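Local coordinates for chemotactic transducer PctC (Pseudomonas aeruginosa, PDB 5LTV), which binds gamma-aminobutyrate in its Cache-type ligand-binding domain and probably relays that signal to the chemotaxis machinery, at residues R119-Y124 against V140-G145. Sequence-based numbering, arbitrary orientation.
With ABU (gamma-amino-butanoic acid), chain H; SO4 (sulfate ion), chain I; SO4 (sulfate ion), chain K.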
ATOM      1  N   ARG A 119       8.216  16.430   2.174  1.00 25.36           N
ATOM      2  CA  ARG A 119       8.837  16.438   0.852  1.00 27.94           C
ATOM      3  C   ARG A 119      10.083  15.568   0.798  1.00 29.69           C
ATOM      4  O   ARG A 119      10.478  15.150  -0.296  1.00 31.40           O
ATOM      5  CB  ARG A 119       9.148  17.873   0.422  1.00 25.62           C
ATOM      6  CG  ARG A 119       7.877  18.762   0.400  1.00 26.69           C
ATOM      7  CD  ARG A 119       8.223  20.204   0.230  1.00 26.82           C
ATOM      8  NE  ARG A 119       9.022  20.647   1.376  1.00 28.14           N
ATOM      9  CZ  ARG A 119       9.472  21.878   1.539  1.00 33.83           C
ATOM     10  NH1 ARG A 119       9.209  22.825   0.613  1.00 34.55           N
ATOM     11  NH2 ARG A 119      10.196  22.159   2.615  1.00 34.70           N
ATOM     12  N   THR A 120      10.670  15.224   1.947  1.00 28.80           N
ATOM     13  CA  THR A 120      11.862  14.374   1.913  1.00 27.57           C
ATOM     14  C   THR A 120      11.534  12.889   1.897  1.00 32.47           C
ATOM     15  O   THR A 120      12.460  12.074   1.947  1.00 38.74           O
ATOM     16  CB  THR A 120      12.787  14.648   3.119  1.00 26.80           C
ATOM     17  OG1 THR A 120      12.124  14.303   4.338  1.00 26.75           O
ATOM     18  CG2 THR A 120      13.289  16.125   3.171  1.00 30.72           C
ATOM     19  N   ARG A 121      10.261  12.502   1.843  1.00 26.70           N
ATOM     20  CA  ARG A 121       9.906  11.117   2.079  1.00 27.16           C
ATOM     21  C   ARG A 121       9.555  10.417   0.773  1.00 32.36           C
ATOM     22  O   ARG A 121       9.038  11.038  -0.171  1.00 33.43           O
ATOM     23  CB  ARG A 121       8.745  11.027   3.081  1.00 28.03           C
ATOM     24  CG  ARG A 121       9.061  11.694   4.490  1.00 29.82           C
ATOM     25  CD  ARG A 121       9.709  10.711   5.462  1.00 30.12           C
ATOM     26  NE  ARG A 121       8.787   9.637   5.859  1.00 36.51           N
ATOM     27  CZ  ARG A 121       9.161   8.401   6.218  1.00 36.00           C
ATOM     28  NH1 ARG A 121      10.440   8.077   6.212  1.00 34.19           N
ATOM     29  NH2 ARG A 121       8.260   7.488   6.558  1.00 41.18           N
ATOM     30  N   ALA A 122       9.820   9.097   0.742  1.00 33.25           N
ATOM     31  CA  ALA A 122       9.660   8.316  -0.487  1.00 29.66           C
ATOM     32  C   ALA A 122       8.239   8.342  -1.026  1.00 30.32           C
ATOM     33  O   ALA A 122       8.047   8.277  -2.247  1.00 28.42           O
ATOM     34  CB  ALA A 122      10.099   6.866  -0.267  1.00 32.02           C
ATOM     35  N   TRP A 123       7.222   8.389  -0.152  1.00 30.57           N
ATOM     36  CA  TRP A 123       5.859   8.382  -0.682  1.00 27.43           C
ATOM     37  C   TRP A 123       5.562   9.687  -1.393  1.00 26.18           C
ATOM     38  O   TRP A 123       4.710   9.737  -2.288  1.00 26.85           O
ATOM     39  CB  TRP A 123       4.833   8.139   0.431  1.00 29.45           C
ATOM     40  CG  TRP A 123       4.841   9.188   1.542  1.00 25.96           C
ATOM     41  CD1 TRP A 123       5.447   9.065   2.741  1.00 27.70           C
ATOM     42  CD2 TRP A 123       4.199  10.482   1.541  1.00 26.30           C
ATOM     43  NE1 TRP A 123       5.223  10.199   3.517  1.00 31.92           N
ATOM     44  CE2 TRP A 123       4.472  11.088   2.801  1.00 30.29           C
ATOM     45  CE3 TRP A 123       3.420  11.185   0.609  1.00 20.52           C
ATOM     46  CZ2 TRP A 123       3.995  12.354   3.149  1.00 26.78           C
ATOM     47  CZ3 TRP A 123       2.927  12.438   0.957  1.00 20.56           C
ATOM     48  CH2 TRP A 123       3.224  13.018   2.221  1.00 25.36           C
ATOM     49  N   TYR A 124       6.278  10.742  -1.014  1.00 28.59           N
ATOM     50  CA  TYR A 124       6.137  12.038  -1.660  1.00 31.21           C
ATOM     51  C   TYR A 124       6.928  12.074  -2.972  1.00 34.13           C
ATOM     52  O   TYR A 124       6.357  12.247  -4.064  1.00 30.70           O
ATOM     53  CB  TYR A 124       6.586  13.130  -0.674  1.00 27.33           C
ATOM     54  CG  TYR A 124       6.371  14.516  -1.198  1.00 27.57           C
ATOM     55  CD1 TYR A 124       5.285  15.264  -0.765  1.00 26.33           C
ATOM     56  CD2 TYR A 124       7.255  15.109  -2.122  1.00 24.62           C
ATOM     57  CE1 TYR A 124       5.056  16.571  -1.302  1.00 28.32           C
ATOM     58  CE2 TYR A 124       7.040  16.375  -2.613  1.00 26.81           C
ATOM     59  CZ  TYR A 124       5.958  17.112  -2.223  1.00 28.65           C
ATOM     60  OH  TYR A 124       5.754  18.386  -2.723  1.00 27.05           O
ATOM     61  N   VAL A 140       8.151   2.342   7.421  1.00 29.28           N
ATOM     62  CA  VAL A 140       7.877   2.594   8.831  1.00 28.02           C
ATOM     63  C   VAL A 140       7.277   3.984   8.966  1.00 29.20           C
ATOM     64  O   VAL A 140       7.930   4.984   8.627  1.00 33.02           O
ATOM     65  CB  VAL A 140       9.158   2.490   9.681  1.00 30.14           C
ATOM     66  CG1 VAL A 140       8.862   2.896  11.154  1.00 29.85           C
ATOM     67  CG2 VAL A 140       9.759   1.099   9.630  1.00 26.57           C
ATOM     68  N   ASP A 141       6.057   4.063   9.495  1.00 28.71           N
ATOM     69  CA  ASP A 141       5.416   5.361   9.761  1.00 27.57           C
ATOM     70  C   ASP A 141       6.305   6.248  10.634  1.00 29.59           C
ATOM     71  O   ASP A 141       6.751   5.826  11.702  1.00 29.28           O
ATOM     72  CB  ASP A 141       4.083   5.104  10.440  1.00 29.36           C
ATOM     73  CG  ASP A 141       3.253   6.343  10.659  1.00 32.06           C
ATOM     74  OD1 ASP A 141       3.729   7.351  11.217  1.00 31.83           O
ATOM     75  OD2 ASP A 141       2.060   6.272  10.297  1.00 36.54           O
ATOM     76  N   ALA A 142       6.549   7.489  10.186  1.00 28.96           N
ATOM     77  CA  ALA A 142       7.461   8.371  10.903  1.00 28.70           C
ATOM     78  C   ALA A 142       6.910   8.831  12.240  1.00 30.40           C
ATOM     79  O   ALA A 142       7.678   9.286  13.087  1.00 30.49           O
ATOM     80  CB  ALA A 142       7.810   9.601  10.064  1.00 28.35           C
ATOM     81  N   GLY A 143       5.603   8.769  12.433  1.00 29.91           N
ATOM     82  CA  GLY A 143       5.022   9.235  13.669  1.00 27.10           C
ATOM     83  C   GLY A 143       4.856   8.119  14.685  1.00 29.46           C
ATOM     84  O   GLY A 143       5.156   8.330  15.860  1.00 27.61           O
ATOM     85  N   THR A 144       4.371   6.936  14.262  1.00 30.45           N
ATOM     86  CA  THR A 144       3.983   5.870  15.190  1.00 32.70           C
ATOM     87  C   THR A 144       4.972   4.713  15.277  1.00 32.23           C
ATOM     88  O   THR A 144       4.840   3.873  16.174  1.00 31.69           O
ATOM     89  CB  THR A 144       2.624   5.275  14.797  1.00 31.25           C
ATOM     90  OG1 THR A 144       2.793   4.520  13.593  1.00 31.46           O
ATOM     91  CG2 THR A 144       1.602   6.368  14.557  1.00 35.65           C
ATOM     92  N   GLY A 145       5.912   4.616  14.347  1.00 30.75           N
ATOM     93  CA  GLY A 145       6.774   3.469  14.233  1.00 31.53           C
ATOM     94  C   GLY A 145       6.136   2.229  13.652  1.00 32.24           C
ATOM     95  O   GLY A 145       6.826   1.222  13.499  1.00 32.22           O
TER
HETATM   96  N   ABU H 301       0.901   8.800   8.530  1.00 24.73           N
HETATM   97  CD  ABU H 301       2.356   8.538   8.348  1.00 30.77           C
HETATM   98  CB  ABU H 301       3.115   9.767   7.924  1.00 34.52           C
HETATM   99  CG  ABU H 301       3.969   9.553   6.685  1.00 34.34           C
HETATM  100  C   ABU H 301       5.465   9.316   6.796  1.00 34.99           C
HETATM  101  O   ABU H 301       5.864   8.279   7.384  1.00 31.59           O
HETATM  102  OXT ABU H 301       6.236  10.138   6.225  1.00 35.06           O
HETATM  103  S   SO4 I 302      11.469   4.252   6.522  1.00 40.54           S
HETATM  104  O1  SO4 I 302      10.928   2.921   6.734  1.00 39.15           O
HETATM  105  O2  SO4 I 302      12.516   4.195   5.501  1.00 45.22           O
HETATM  106  O3  SO4 I 302      11.971   4.767   7.807  1.00 46.14           O
HETATM  107  O4  SO4 I 302      10.424   5.152   6.073  1.00 43.09           O
HETATM  108  S   SO4 K 304      11.503  25.534   1.708  1.00109.85           S
HETATM  109  O1  SO4 K 304      12.662  24.686   1.987  1.00110.17           O
HETATM  110  O2  SO4 K 304      10.930  25.178   0.415  1.00109.36           O
HETATM  111  O3  SO4 K 304      10.476  25.358   2.732  1.00110.35           O
HETATM  112  O4  SO4 K 304      11.952  26.924   1.699  1.00109.50           O
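Arg-121 meets Val-140, which closes strand 134-140, and Ala-142 in the loop that follows around the carboxylate of gamma-amino-butanoic acid, a worked example of a ligand joining two pieces of a pocket that barely touch directly. Between the segments themselves there is one weak hydrogen bond, from Arg-121 NH2 to Val-140 O (3.3 Å, 135°), while the methyl of Ala-142 lies over one guanidinium face, its CB 4.1 Å from NH2. The ligand supplies the stronger link. Its carboxylate lies at the guanidinium edge in a two-pronged grip, Arg-121 NE giving to OXT at 2.6 Å and NH2 to O at 2.7 Å. Each oxygen then takes a further N-H: Trp-123 NE1 reaches OXT (2.9 Å, 166°) in the plane of its indole, and the backbone N of Ala-142 reaches O at 3.0 Å.

Two bends in the Arg-121 chain, at chi2 (-89°) and chi3, turn the guanidinium toward the loop from the N-cap position of helix 122-130. A sulfate, probably from the crystallisation liquor, also bridges the segments, accepting from Arg-121 NH1 and Val-140 N. Just before Ala-142 in the chain, Asp-141 OD1 accepts from two backbone N atoms: the bond from Gly-143 makes an Asx turn and that from Thr-144 extends it to an Asx motif. Asp-141 OD2 lies 3.3 Å from N of the ligand. Tyr-95 packs edge-to-face with Trp-123, and Tyr-116 OH and Asp-168 OD2 also bond the ligand. Cationic and N-H donors thus gather at the carboxylate and acidic groups at the amine, a polarity consistent with recognition of a zwitterionic amino acid.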